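Local coordinates for protein L-tyrosine isonitrile synthase (Pseudomonas aeruginosa, PDB 3E59) that converts L-tyrosine to its isonitrile in paerucumarin biosynthesis, taking the isonitrile carbon from C2 of D-ribulose 5-phosphate, at residues R23-E28 with A36-R41; P68-S71 with K76-D79; R186-A191 with R236-G241; Y199-R204 with D275-P280; H257-P260 with L264-G267. One frame throughout, in Å; residues are numbered along the deposited sequence.

Contacts 1, 3, 4 and 5 form a connected set around the phosphate-binding segments of contact 5. Contact 1 lies about 9 Å from contact 5, centre to centre, and joins it through Arg-24 N and Gly-267 O, 2.9 Å apart. Contact 4, about 13 Å away between centres, packs Trp-277 against His-257 and Pro-258. In contact 3 the indole of Trp-238 closes on Lys-265 and comes within about 4 Å of the phosphate, measured between nearest atoms. Contact 2 stands apart, its centre about 23 Å from that of contact 5 on the opposite side of the chain's centre, but Lys-70 NZ makes a weak bond to Pro-280 O of contact 4.

Contact 1 of 5, residues R23-E28 with A36-R41; sequences RRRYPE and ADEIRR
Arg-23, Arg-25 and Glu-38 form a salt-bridge network that ties the connection between two N-terminal helices, residues 11-20 and 27-30, to the start of helix 35-55. Both arginines converge on the single carboxylate, but they use it differently. Arg-23 NH2 donates to Glu-38 OE1 at 2.8 Å with a nearly straight N-H...O angle of 167°, and the oxygen lies in the guanidinium plane. NH1 of Arg-23 adds a weak bond to the same atom. Arg-25 spans both oxygens: its NH2 gives a straight bond (171°) to Glu-38 OE2 at 3.1 Å, approaching from above the carboxylate plane, while its NE makes a weak one to Glu-38 OE1 at 3.0 Å. The guanidinium of Arg-23 stands 80° from the carboxylate plane, so this is no flat two-pronged pairing.

Each arginine chain bends at chi3, which turns the guanidinium back to the acid. CG of Arg-25 also lies 3.7 Å above one face of the Arg-23 guanidinium. OE1 thus takes one good and two weak bonds and OE2 a straight one, and two arginines so near would favour the ionised acid; a water held by Tyr-26 N adds a weak, longer bond to OE2.

Between the two arginines, Arg-24 turns to other elements: its backbone pairs with Gly-267 of strand 265-267, and its side chain donates to Ile-268, Asp-276 and Leu-278 carbonyls. Tyr-26 packs on helix 193-210, while Arg-23 also touches Ile-42 further along helix 35-55.

Contact 2 of 5, residues P68-S71 with K76-D79; sequences PAKS and KVLD
The flat groups that Lys-70 and Val-77 meet are peptide carbonyls, since no ring, guanidinium or carboxylate touches across. Each is met at its oxygen end by carbon: Asp-79 O lies 3.2 Å from Lys-70 CG, and Ser-71 O lies 3.5 Å from Val-77 CG2. The Lys-70 and Val-77 side chains run antiparallel, side by side, with Lys-70 CG 3.6 Å from Val-77 CG1. The lysine bends at chi2 (73°), which keeps CD and CE close to the same Asp-79 carbonyl. On the other flank, Lys-76 doubles back so that its CE comes to 3.3 Å from Ser-71 OG and 3.7 Å from Ser-71 CB.

Both segments belong to the irregular connection between strand 60-64 and helix 84-103. The polar ends are satisfied beyond this contact: Lys-70 NZ pairs with Glu-86, Lys-76 NZ with Asp-209 and His-282, Ser-71 OG with Asp-209, and Asp-79 with Arg-81. No hydrogen bond crosses between the segments. Two lysines therefore contribute their methylenes here, and the contact is van der Waals in character, its charges directed to helices 84-103 and 193-210 and to neighbouring loops.

Contact 3 of 5, residues R186-A191 with R236-G241; sequences RETLLA and RSWAWG
Between residues 186-191 and 236-241 the nearest CA atoms are those of Thr-188 and Trp-238, 11.2 Å apart. The contact is helix-helix packing, with the separation at this place spanned by one indole. Residues 236-241 are helical throughout, as in the bond from Trp-240 N to Arg-236 O, and residues 186-191 include the last part of helix 182-189.

Trp-238 extends from its helix with CG anti to the carbonyl carbon (chi1 -71°), and the far end of its six-membered ring enters between two side chains of the other helix. Thr-188 CG2 and Leu-189 CD2 lie on opposite sides of the indole plane, each at a slant. Thr-188 comes head-on from the opposing helix, its CG2 3.7 Å from Trp-238 CZ3. Leu-189 crosses the ring, and its CD2 also lies 3.7 Å from Trp-238 CZ2. The threonine torsion sorts its two branches: OG1 sits beside the backbone N and bonds to Ser-184 O of its own helix, while the methyl takes the position facing the indole.

Helix 193-210 completes the packing, with Leu-198 against Trp-238 and Tyr-199 against Leu-189. The pyrrole end of the indole points toward Lys-265 and the bound phosphate. At the opposite end, the ring carbon Trp-238 CH2 receives both partners, Leu-189 CD2 at 3.5 Å and Thr-188 CG2 at 3.6 Å.

Contact 4 of 5, residues Y199-R204 with D275-P280; sequences YRAITR and DDWLTP
Ala-201 CB sits squarely over the indole of Trp-277, 3.3 Å from the centroid of the six-membered ring and only 6° off its normal. This is a CH-pi contact, and the methyl is almost equidistant from the ring carbons, the nearest being Trp-277 CD2 at 3.5 Å. The opposite face is covered too, by Pro-258, whose CD lies 3.8 Å from Trp-277 CD2. The indole is thus held flat between helix 193-210 and the loop that follows strand 252-255.

Arg-204, one helical turn beyond Ala-201, addresses the root of the same tryptophan. With CG anti to the backbone N (chi1 -170°) and a bend at chi3, its NH2 comes to 3.6 Å from Trp-277 CB, which meets the guanidinium at its edge. The guanidinium and ring planes stand 75° apart, which excludes a stacked cation-pi pair.

The tryptophan is presented by a type I beta turn from Asp-275 to Leu-278, reinforced by an Asx turn. Asp-275 OD1 accepts from Trp-277 N at 2.8 Å, the N-H coming from above the carboxylate plane. Asp-275 OD2 remains 4.4 Å from Arg-204 NH2, too far for a salt bridge, although the opposite charges probably attract.

On the helix, Tyr-199 O accepts two bonds from opposite faces of its plane, from Thr-203 N and from Thr-203 OG1 at 2.7 Å. Tyr-199 and Thr-203 face helix 219-247, while Ala-201 and Arg-204 face the turn.

Contact 5 of 5, residues H257-P260 with L264-G267; sequences HPQP and LKFG. With PO4 (phosphate ion), chain E.
A phosphate-binding pocket brings His-257 and Gln-259 together with Lys-265. His-257 ND1 donates to phosphate O1 at 2.9 Å, and the oxygen lies in the plane of the imidazole at its edge, with an N-H...O angle of 162°. The same O1 accepts from Gln-259 NE2 at 3.1 Å, less straight at 136°. Lys-265 serves a different oxygen, its NZ lying 2.9 Å from phosphate O4. Arg-253 and Ser-255 complete the site, and Ser-255 OG is also bonded to Gln-259 NE2, which helps set the rotation of that amide. The ion probably came from the crystallisation liquor, but its donors are consistent with a site for the phosphate of D-ribulose 5-phosphate.

Gln-259 crosses Lys-265 at a slant. Its amide carbon CD lies 3.5 Å from Lys-265 CB, while its CB is 3.4 Å from Lys-265 O. The glutamine bends at chi2 (-68°), bringing the amide alongside the lysine stem, whose extended chain carries NZ onward to the anion.

Residues 257-260 belong to the connection that leads from strand 252-255 to strand 265-267, its parallel neighbour at the sheet edge. Gly-267 CA comes within 3.3 Å of His-257 O, which sits where a beta carbon would point, so the close approach depends on glycine. No direct hydrogen bond joins the segments; instead one water accepts from both Gln-259 N (2.9 Å) and Gly-267 N (2.8 Å).

Contact 1 of 5, residues R23-E28 with A36-R41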
# COMPACT_ATOMS: atom_id res chain seq x y z
N ARG A 23 11.77 5.14 3.17
CA ARG A 23 11.80 3.85 2.49
C ARG A 23 11.47 2.69 3.45
O ARG A 23 11.99 2.62 4.58
CB ARG A 23 13.15 3.63 1.78
CG ARG A 23 13.17 2.41 0.87
CD ARG A 23 14.47 2.26 0.10
NE ARG A 23 15.64 2.07 0.96
CZ ARG A 23 16.28 0.93 1.16
NH1 ARG A 23 15.89 -0.19 0.54
NH2 ARG A 23 17.34 0.90 1.97
N ARG A 24 10.59 1.79 3.02
CA ARG A 24 10.38 0.53 3.72
C ARG A 24 11.53 -0.41 3.40
O ARG A 24 11.87 -0.59 2.22
CB ARG A 24 9.09 -0.14 3.27
CG ARG A 24 7.87 0.60 3.65
CD ARG A 24 6.64 -0.14 3.24
NE ARG A 24 5.51 0.78 3.29
CZ ARG A 24 4.57 0.81 4.24
NH1 ARG A 24 4.56 -0.07 5.25
NH2 ARG A 24 3.62 1.72 4.16
N ARG A 25 12.14 -0.98 4.44
CA ARG A 25 13.18 -2.00 4.29
C ARG A 25 12.62 -3.30 4.86
O ARG A 25 11.71 -3.26 5.68
CB ARG A 25 14.43 -1.62 5.08
CG ARG A 25 15.09 -0.31 4.66
CD ARG A 25 16.41 -0.12 5.39
NE ARG A 25 17.40 -1.13 5.00
CZ ARG A 25 18.46 -1.48 5.73
NH1 ARG A 25 18.71 -0.91 6.90
NH2 ARG A 25 19.28 -2.42 5.27
N TYR A 26 13.14 -4.45 4.41
CA TYR A 26 12.81 -5.73 5.03
C TYR A 26 13.33 -5.71 6.46
O TYR A 26 14.50 -5.42 6.67
CB TYR A 26 13.41 -6.91 4.24
CG TYR A 26 12.80 -7.07 2.86
CD1 TYR A 26 11.58 -7.73 2.69
CD2 TYR A 26 13.43 -6.53 1.73
CE1 TYR A 26 11.02 -7.87 1.42
CE2 TYR A 26 12.87 -6.67 0.46
CZ TYR A 26 11.67 -7.33 0.32
OH TYR A 26 11.12 -7.46 -0.92
N PRO A 27 12.45 -6.00 7.46
CA PRO A 27 12.90 -6.02 8.87
C PRO A 27 14.14 -6.90 9.04
O PRO A 27 15.02 -6.57 9.84
CB PRO A 27 11.70 -6.65 9.61
CG PRO A 27 10.51 -6.31 8.75
CD PRO A 27 11.01 -6.31 7.33
N GLU A 28 14.21 -7.99 8.28
CA GLU A 28 15.34 -8.92 8.32
C GLU A 28 16.68 -8.31 7.88
O GLU A 28 17.74 -8.85 8.20
CB GLU A 28 15.02 -10.18 7.49
CG GLU A 28 13.89 -11.05 8.08
CD GLU A 28 12.47 -10.55 7.75
OE1 GLU A 28 12.32 -9.53 7.03
OE2 GLU A 28 11.51 -11.21 8.20
N ALA A 36 23.78 1.13 2.57
CA ALA A 36 24.51 1.88 1.55
C ALA A 36 24.61 1.12 0.22
O ALA A 36 24.57 1.73 -0.85
CB ALA A 36 25.90 2.25 2.06
N ASP A 37 24.74 -0.20 0.30
CA ASP A 37 24.74 -1.06 -0.90
C ASP A 37 23.35 -1.08 -1.53
O ASP A 37 23.23 -1.07 -2.75
CB ASP A 37 25.19 -2.49 -0.57
CG ASP A 37 26.70 -2.62 -0.42
OD1 ASP A 37 27.45 -1.89 -1.11
OD2 ASP A 37 27.14 -3.46 0.40
N GLU A 38 22.32 -1.09 -0.68
CA GLU A 38 20.93 -1.01 -1.13
C GLU A 38 20.66 0.32 -1.83
O GLU A 38 20.01 0.33 -2.88
CB GLU A 38 19.96 -1.17 0.04
CG GLU A 38 19.79 -2.60 0.52
CD GLU A 38 19.03 -2.68 1.82
OE1 GLU A 38 18.40 -1.67 2.21
OE2 GLU A 38 19.05 -3.75 2.46
N ILE A 39 21.16 1.41 -1.26
CA ILE A 39 20.98 2.75 -1.80
C ILE A 39 21.65 2.89 -3.18
O ILE A 39 21.07 3.46 -4.10
CB ILE A 39 21.48 3.84 -0.82
CG1 ILE A 39 20.59 3.89 0.43
CG2 ILE A 39 21.52 5.22 -1.49
CD1 ILE A 39 21.26 4.54 1.67
N ARG A 40 22.87 2.36 -3.30
CA ARG A 40 23.59 2.36 -4.56
C ARG A 40 22.78 1.72 -5.70
O ARG A 40 22.63 2.30 -6.78
CB ARG A 40 24.96 1.68 -4.41
N ARG A 41 22.21 0.53 -5.47
CA ARG A 41 21.44 -0.10 -6.53
C ARG A 41 20.06 0.52 -6.74
O ARG A 41 19.51 0.46 -7.84
CB ARG A 41 21.43 -1.64 -6.44
CG ARG A 41 21.29 -2.26 -5.07
CD ARG A 41 21.94 -3.65 -5.06
NE ARG A 41 21.07 -4.65 -4.45
CZ ARG A 41 21.09 -5.01 -3.16
NH1 ARG A 41 21.96 -4.46 -2.31
NH2 ARG A 41 20.25 -5.94 -2.73
O HOH W 1 15.73 -3.92 2.91

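Contact 2 of 5, residues P68-S71 with K76-D79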
# COMPACT_ATOMS: atom_id res chain seq x y z
N PRO A 68 -6.82 -0.39 -0.24
CA PRO A 68 -7.89 -1.23 -0.82
C PRO A 68 -9.21 -1.16 -0.05
O PRO A 68 -10.27 -0.99 -0.64
CB PRO A 68 -7.30 -2.65 -0.74
CG PRO A 68 -6.39 -2.62 0.42
CD PRO A 68 -5.80 -1.20 0.45
N ALA A 69 -9.13 -1.34 1.27
CA ALA A 69 -10.27 -1.40 2.16
C ALA A 69 -9.67 -1.74 3.49
O ALA A 69 -8.56 -2.25 3.55
CB ALA A 69 -11.27 -2.49 1.75
N LYS A 70 -10.41 -1.45 4.56
CA LYS A 70 -9.98 -1.84 5.89
C LYS A 70 -9.96 -3.38 6.01
O LYS A 70 -10.75 -4.08 5.36
CB LYS A 70 -10.92 -1.22 6.92
CG LYS A 70 -10.23 -0.41 8.03
CD LYS A 70 -9.69 0.91 7.56
CE LYS A 70 -9.45 1.86 8.72
NZ LYS A 70 -8.03 2.25 8.93
N SER A 71 -9.05 -3.91 6.83
CA SER A 71 -9.10 -5.33 7.21
C SER A 71 -10.51 -5.70 7.70
O SER A 71 -11.14 -4.91 8.43
CB SER A 71 -8.07 -5.61 8.30
OG SER A 71 -8.39 -6.78 9.05
N LYS A 76 -8.62 -5.68 14.52
CA LYS A 76 -7.41 -5.04 13.95
C LYS A 76 -7.60 -3.55 13.62
O LYS A 76 -6.65 -2.77 13.65
CB LYS A 76 -6.94 -5.77 12.67
CG LYS A 76 -6.48 -7.21 12.85
CD LYS A 76 -5.29 -7.59 11.92
CE LYS A 76 -5.46 -7.09 10.50
NZ LYS A 76 -4.43 -7.64 9.55
N VAL A 77 -8.84 -3.17 13.32
CA VAL A 77 -9.19 -1.82 12.90
C VAL A 77 -10.34 -1.28 13.74
O VAL A 77 -11.06 -2.06 14.38
CB VAL A 77 -9.56 -1.77 11.39
CG1 VAL A 77 -8.35 -2.11 10.53
CG2 VAL A 77 -10.73 -2.71 11.07
N LEU A 78 -10.52 0.05 13.75
CA LEU A 78 -11.62 0.68 14.51
C LEU A 78 -12.98 0.49 13.85
O LEU A 78 -13.97 0.24 14.53
CB LEU A 78 -11.36 2.17 14.74
CG LEU A 78 -10.23 2.59 15.67
CD1 LEU A 78 -9.81 3.99 15.33
CD2 LEU A 78 -10.64 2.49 17.13
N ASP A 79 -13.03 0.62 12.53
CA ASP A 79 -14.27 0.48 11.77
C ASP A 79 -13.90 0.17 10.33
O ASP A 79 -12.72 0.08 10.00
CB ASP A 79 -15.07 1.79 11.87
CG ASP A 79 -16.44 1.70 11.21
OD1 ASP A 79 -17.32 0.97 11.72
OD2 ASP A 79 -16.63 2.41 10.20

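Contact 3 of 5, residues R186-A191 with R236-G241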
# COMPACT_ATOMS: atom_id res chain seq x y z
N ARG A 186 4.01 -19.11 -7.80
CA ARG A 186 4.77 -19.90 -6.85
C ARG A 186 6.25 -20.04 -7.22
O ARG A 186 7.11 -19.88 -6.37
CB ARG A 186 4.12 -21.27 -6.68
CG ARG A 186 4.90 -22.20 -5.74
CD ARG A 186 4.10 -23.44 -5.39
NE ARG A 186 5.01 -24.53 -5.04
CZ ARG A 186 5.56 -24.67 -3.84
NH1 ARG A 186 5.29 -23.80 -2.87
NH2 ARG A 186 6.38 -25.68 -3.62
N GLU A 187 6.53 -20.36 -8.49
CA GLU A 187 7.92 -20.52 -8.96
C GLU A 187 8.74 -19.24 -8.75
O GLU A 187 9.90 -19.30 -8.30
CB GLU A 187 7.96 -21.00 -10.42
CG GLU A 187 9.38 -21.10 -11.02
CD GLU A 187 9.46 -21.96 -12.29
OE1 GLU A 187 8.41 -22.22 -12.94
OE2 GLU A 187 10.60 -22.38 -12.64
N THR A 188 8.14 -18.10 -9.08
CA THR A 188 8.73 -16.77 -8.85
C THR A 188 9.00 -16.48 -7.36
O THR A 188 10.09 -16.05 -7.01
CB THR A 188 7.83 -15.65 -9.46
OG1 THR A 188 7.53 -15.97 -10.83
CG2 THR A 188 8.52 -14.29 -9.41
N LEU A 189 8.02 -16.72 -6.49
CA LEU A 189 8.20 -16.50 -5.04
C LEU A 189 9.36 -17.33 -4.49
O LEU A 189 10.16 -16.84 -3.70
CB LEU A 189 6.90 -16.77 -4.24
CG LEU A 189 5.69 -15.88 -4.57
CD1 LEU A 189 4.36 -16.39 -3.95
CD2 LEU A 189 5.96 -14.42 -4.20
N LEU A 190 9.46 -18.58 -4.94
CA LEU A 190 10.52 -19.49 -4.49
C LEU A 190 11.91 -19.20 -5.07
O LEU A 190 12.90 -19.83 -4.66
CB LEU A 190 10.14 -20.96 -4.77
CG LEU A 190 8.93 -21.68 -4.15
CD1 LEU A 190 9.38 -23.02 -3.60
CD2 LEU A 190 8.18 -20.89 -3.08
N ALA A 191 11.99 -18.26 -6.02
CA ALA A 191 13.24 -17.96 -6.72
C ALA A 191 14.15 -17.01 -5.97
O ALA A 191 15.33 -16.88 -6.32
CB ALA A 191 12.97 -17.44 -8.14
N ARG A 236 -3.07 -11.50 -7.99
CA ARG A 236 -3.86 -10.29 -8.26
C ARG A 236 -3.05 -9.00 -8.15
O ARG A 236 -3.15 -8.13 -9.02
CB ARG A 236 -5.09 -10.20 -7.35
CG ARG A 236 -6.05 -11.37 -7.46
CD ARG A 236 -6.59 -11.57 -8.87
NE ARG A 236 -7.25 -12.87 -8.97
CZ ARG A 236 -8.50 -13.12 -8.58
NH1 ARG A 236 -9.26 -12.15 -8.08
NH2 ARG A 236 -8.98 -14.35 -8.69
N SER A 237 -2.26 -8.87 -7.08
CA SER A 237 -1.43 -7.67 -6.89
C SER A 237 -0.44 -7.51 -8.02
O SER A 237 -0.22 -6.40 -8.50
CB SER A 237 -0.65 -7.73 -5.57
OG SER A 237 -1.53 -7.90 -4.48
N TRP A 238 0.17 -8.63 -8.45
CA TRP A 238 1.12 -8.58 -9.55
C TRP A 238 0.44 -8.31 -10.90
O TRP A 238 0.98 -7.56 -11.72
CB TRP A 238 1.99 -9.83 -9.61
CG TRP A 238 3.03 -9.97 -8.50
CD1 TRP A 238 3.34 -9.07 -7.50
CD2 TRP A 238 3.92 -11.08 -8.31
NE1 TRP A 238 4.35 -9.56 -6.70
CE2 TRP A 238 4.73 -10.79 -7.18
CE3 TRP A 238 4.12 -12.30 -8.99
CZ2 TRP A 238 5.72 -11.69 -6.71
CZ3 TRP A 238 5.11 -13.19 -8.52
CH2 TRP A 238 5.89 -12.87 -7.38
N ALA A 239 -0.71 -8.94 -11.14
CA ALA A 239 -1.53 -8.62 -12.32
C ALA A 239 -1.89 -7.13 -12.37
O ALA A 239 -1.70 -6.48 -13.39
CB ALA A 239 -2.81 -9.48 -12.34
N TRP A 240 -2.40 -6.59 -11.26
CA TRP A 240 -2.71 -5.16 -11.14
C TRP A 240 -1.49 -4.30 -11.44
O TRP A 240 -1.57 -3.32 -12.19
CB TRP A 240 -3.26 -4.85 -9.73
CG TRP A 240 -3.75 -3.42 -9.44
CD1 TRP A 240 -3.48 -2.69 -8.31
CD2 TRP A 240 -4.61 -2.59 -10.26
NE1 TRP A 240 -4.12 -1.46 -8.37
CE2 TRP A 240 -4.81 -1.38 -9.55
CE3 TRP A 240 -5.23 -2.76 -11.50
CZ2 TRP A 240 -5.61 -0.33 -10.05
CZ3 TRP A 240 -6.01 -1.70 -12.01
CH2 TRP A 240 -6.19 -0.51 -11.28
N GLY A 241 -0.35 -4.66 -10.85
CA GLY A 241 0.92 -3.98 -11.14
C GLY A 241 1.31 -3.98 -12.61
O GLY A 241 1.76 -2.96 -13.15

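Contact 4 of 5, residues Y199-R204 with D275-P280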
# COMPACT_ATOMS: atom_id res chain seq x y z
N TYR A 199 5.83 -13.72 0.40
CA TYR A 199 4.88 -14.79 0.65
C TYR A 199 4.54 -14.93 2.16
O TYR A 199 3.37 -15.02 2.53
CB TYR A 199 5.39 -16.12 0.04
CG TYR A 199 4.41 -17.26 0.25
CD1 TYR A 199 4.70 -18.29 1.15
CD2 TYR A 199 3.18 -17.29 -0.42
CE1 TYR A 199 3.80 -19.31 1.37
CE2 TYR A 199 2.27 -18.32 -0.21
CZ TYR A 199 2.58 -19.32 0.69
OH TYR A 199 1.69 -20.35 0.91
N ARG A 200 5.56 -14.92 3.02
CA ARG A 200 5.35 -15.02 4.48
C ARG A 200 4.54 -13.86 5.05
O ARG A 200 3.70 -14.05 5.93
CB ARG A 200 6.69 -15.22 5.25
CG ARG A 200 6.54 -15.25 6.81
CD ARG A 200 7.51 -16.21 7.52
NE ARG A 200 8.66 -15.53 8.13
CZ ARG A 200 9.01 -15.58 9.42
NH1 ARG A 200 8.31 -16.28 10.31
NH2 ARG A 200 10.09 -14.93 9.83
N ALA A 201 4.79 -12.65 4.53
CA ALA A 201 4.10 -11.46 5.01
C ALA A 201 2.63 -11.43 4.62
O ALA A 201 1.74 -11.15 5.45
CB ALA A 201 4.80 -10.23 4.50
N ILE A 202 2.36 -11.73 3.35
CA ILE A 202 1.00 -11.81 2.85
C ILE A 202 0.20 -12.90 3.56
O ILE A 202 -0.98 -12.72 3.85
CB ILE A 202 0.95 -12.00 1.31
CG1 ILE A 202 1.70 -10.87 0.58
CG2 ILE A 202 -0.51 -12.14 0.83
CD1 ILE A 202 1.29 -9.39 0.97
N THR A 203 0.84 -14.04 3.83
CA THR A 203 0.22 -15.10 4.63
C THR A 203 -0.17 -14.55 6.01
O THR A 203 -1.29 -14.77 6.48
CB THR A 203 1.15 -16.32 4.79
OG1 THR A 203 1.52 -16.81 3.49
CG2 THR A 203 0.46 -17.45 5.57
N ARG A 204 0.73 -13.80 6.62
CA ARG A 204 0.47 -13.24 7.94
C ARG A 204 -0.73 -12.28 7.98
O ARG A 204 -1.51 -12.33 8.93
CB ARG A 204 1.72 -12.60 8.56
CG ARG A 204 1.54 -12.22 10.03
CD ARG A 204 2.80 -11.62 10.64
NE ARG A 204 3.14 -10.32 10.05
CZ ARG A 204 4.10 -10.14 9.14
NH1 ARG A 204 4.82 -11.17 8.72
NH2 ARG A 204 4.34 -8.92 8.65
N ASP A 275 6.82 -1.51 12.33
CA ASP A 275 6.63 -2.62 11.41
C ASP A 275 6.60 -2.11 9.97
O ASP A 275 5.68 -1.39 9.59
CB ASP A 275 5.34 -3.37 11.74
CG ASP A 275 5.07 -4.55 10.82
OD1 ASP A 275 5.90 -4.88 9.92
OD2 ASP A 275 3.99 -5.17 10.98
N ASP A 276 7.61 -2.51 9.19
CA ASP A 276 7.72 -2.10 7.77
C ASP A 276 6.61 -2.66 6.88
O ASP A 276 6.39 -2.13 5.79
CB ASP A 276 9.08 -2.49 7.18
CG ASP A 276 10.22 -1.65 7.71
OD1 ASP A 276 10.45 -0.52 7.19
OD2 ASP A 276 10.89 -2.12 8.65
N TRP A 277 5.95 -3.73 7.32
CA TRP A 277 4.81 -4.30 6.60
C TRP A 277 3.44 -3.67 6.96
O TRP A 277 2.43 -3.94 6.30
CB TRP A 277 4.74 -5.83 6.81
CG TRP A 277 5.86 -6.56 6.12
CD1 TRP A 277 7.03 -6.99 6.67
CD2 TRP A 277 5.91 -6.93 4.73
NE1 TRP A 277 7.81 -7.61 5.71
CE2 TRP A 277 7.14 -7.58 4.51
CE3 TRP A 277 5.03 -6.78 3.65
CZ2 TRP A 277 7.53 -8.08 3.26
CZ3 TRP A 277 5.41 -7.29 2.39
CH2 TRP A 277 6.65 -7.93 2.21
N LEU A 278 3.41 -2.85 8.01
CA LEU A 278 2.14 -2.35 8.52
C LEU A 278 1.65 -1.17 7.69
O LEU A 278 2.41 -0.26 7.38
CB LEU A 278 2.26 -1.94 10.00
CG LEU A 278 0.95 -1.59 10.74
CD1 LEU A 278 -0.07 -2.74 10.66
CD2 LEU A 278 1.24 -1.24 12.20
N THR A 279 0.36 -1.22 7.36
CA THR A 279 -0.30 -0.17 6.61
C THR A 279 -1.56 0.31 7.37
O THR A 279 -2.10 -0.43 8.20
CB THR A 279 -0.67 -0.64 5.21
OG1 THR A 279 -1.57 -1.74 5.31
CG2 THR A 279 0.59 -1.08 4.41
N PRO A 280 -2.00 1.57 7.12
CA PRO A 280 -3.14 2.16 7.86
C PRO A 280 -4.48 1.42 7.79
O PRO A 280 -5.28 1.54 8.71
CB PRO A 280 -3.25 3.57 7.27
CG PRO A 280 -2.47 3.56 6.00
CD PRO A 280 -1.40 2.53 6.17

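Contact 5 of 5, residues H257-P260 with L264-G267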
# COMPACT_ATOMS: atom_id res chain seq x y z
N HIS A 257 4.81 -2.31 0.33
CA HIS A 257 5.68 -3.40 0.76
C HIS A 257 7.14 -3.02 0.63
O HIS A 257 7.50 -2.28 -0.28
CB HIS A 257 5.48 -4.66 -0.08
CG HIS A 257 4.06 -5.09 -0.19
ND1 HIS A 257 3.49 -5.43 -1.39
CD2 HIS A 257 3.10 -5.25 0.75
CE1 HIS A 257 2.23 -5.78 -1.19
NE2 HIS A 257 1.97 -5.69 0.11
N PRO A 258 8.00 -3.54 1.54
CA PRO A 258 9.46 -3.46 1.33
C PRO A 258 9.78 -4.11 -0.01
O PRO A 258 9.13 -5.08 -0.38
CB PRO A 258 10.03 -4.33 2.45
CG PRO A 258 8.97 -4.41 3.47
CD PRO A 258 7.64 -4.21 2.80
N GLN A 259 10.76 -3.57 -0.73
CA GLN A 259 11.09 -4.04 -2.06
C GLN A 259 12.59 -4.29 -2.22
O GLN A 259 13.40 -3.58 -1.60
CB GLN A 259 10.59 -3.04 -3.13
CG GLN A 259 9.05 -2.87 -3.22
CD GLN A 259 8.31 -4.11 -3.74
OE1 GLN A 259 8.91 -5.02 -4.33
NE2 GLN A 259 6.99 -4.15 -3.51
N PRO A 260 12.97 -5.28 -3.07
CA PRO A 260 14.39 -5.46 -3.39
C PRO A 260 14.95 -4.14 -3.93
O PRO A 260 14.23 -3.39 -4.58
CB PRO A 260 14.38 -6.54 -4.49
CG PRO A 260 13.05 -7.25 -4.36
CD PRO A 260 12.09 -6.24 -3.78
N LEU A 264 12.08 -2.05 -9.66
CA LEU A 264 11.42 -0.82 -10.11
C LEU A 264 10.53 -0.28 -8.99
O LEU A 264 10.31 0.93 -8.85
CB LEU A 264 10.56 -1.10 -11.34
CG LEU A 264 11.24 -1.28 -12.70
CD1 LEU A 264 10.26 -1.87 -13.72
CD2 LEU A 264 11.79 0.05 -13.18
N LYS A 265 10.04 -1.21 -8.17
CA LYS A 265 9.16 -0.87 -7.07
C LYS A 265 9.97 -0.30 -5.91
O LYS A 265 11.06 -0.80 -5.58
CB LYS A 265 8.34 -2.08 -6.64
CG LYS A 265 7.62 -2.83 -7.78
CD LYS A 265 6.89 -4.00 -7.19
CE LYS A 265 6.61 -5.07 -8.19
NZ LYS A 265 5.81 -6.16 -7.52
N PHE A 266 9.43 0.75 -5.30
CA PHE A 266 10.08 1.44 -4.20
C PHE A 266 9.13 1.51 -2.99
O PHE A 266 8.13 2.23 -3.03
CB PHE A 266 10.48 2.85 -4.64
CG PHE A 266 11.22 3.64 -3.58
CD1 PHE A 266 10.53 4.28 -2.55
CD2 PHE A 266 12.61 3.76 -3.63
CE1 PHE A 266 11.20 5.02 -1.57
CE2 PHE A 266 13.29 4.49 -2.66
CZ PHE A 266 12.59 5.12 -1.63
N GLY A 267 9.43 0.77 -1.93
CA GLY A 267 8.58 0.77 -0.73
C GLY A 267 8.70 2.06 0.06
O GLY A 267 9.80 2.56 0.30
P PO4 E . 3.30 -4.57 -5.02
O1 PO4 E . 4.28 -5.38 -4.20
O2 PO4 E . 1.89 -4.99 -4.62
O3 PO4 E . 3.53 -3.07 -4.75
O4 PO4 E . 3.46 -4.88 -6.48
O HOH W 2 11.30 -0.73 -0.51
O HOH W 3 13.36 -0.05 -4.34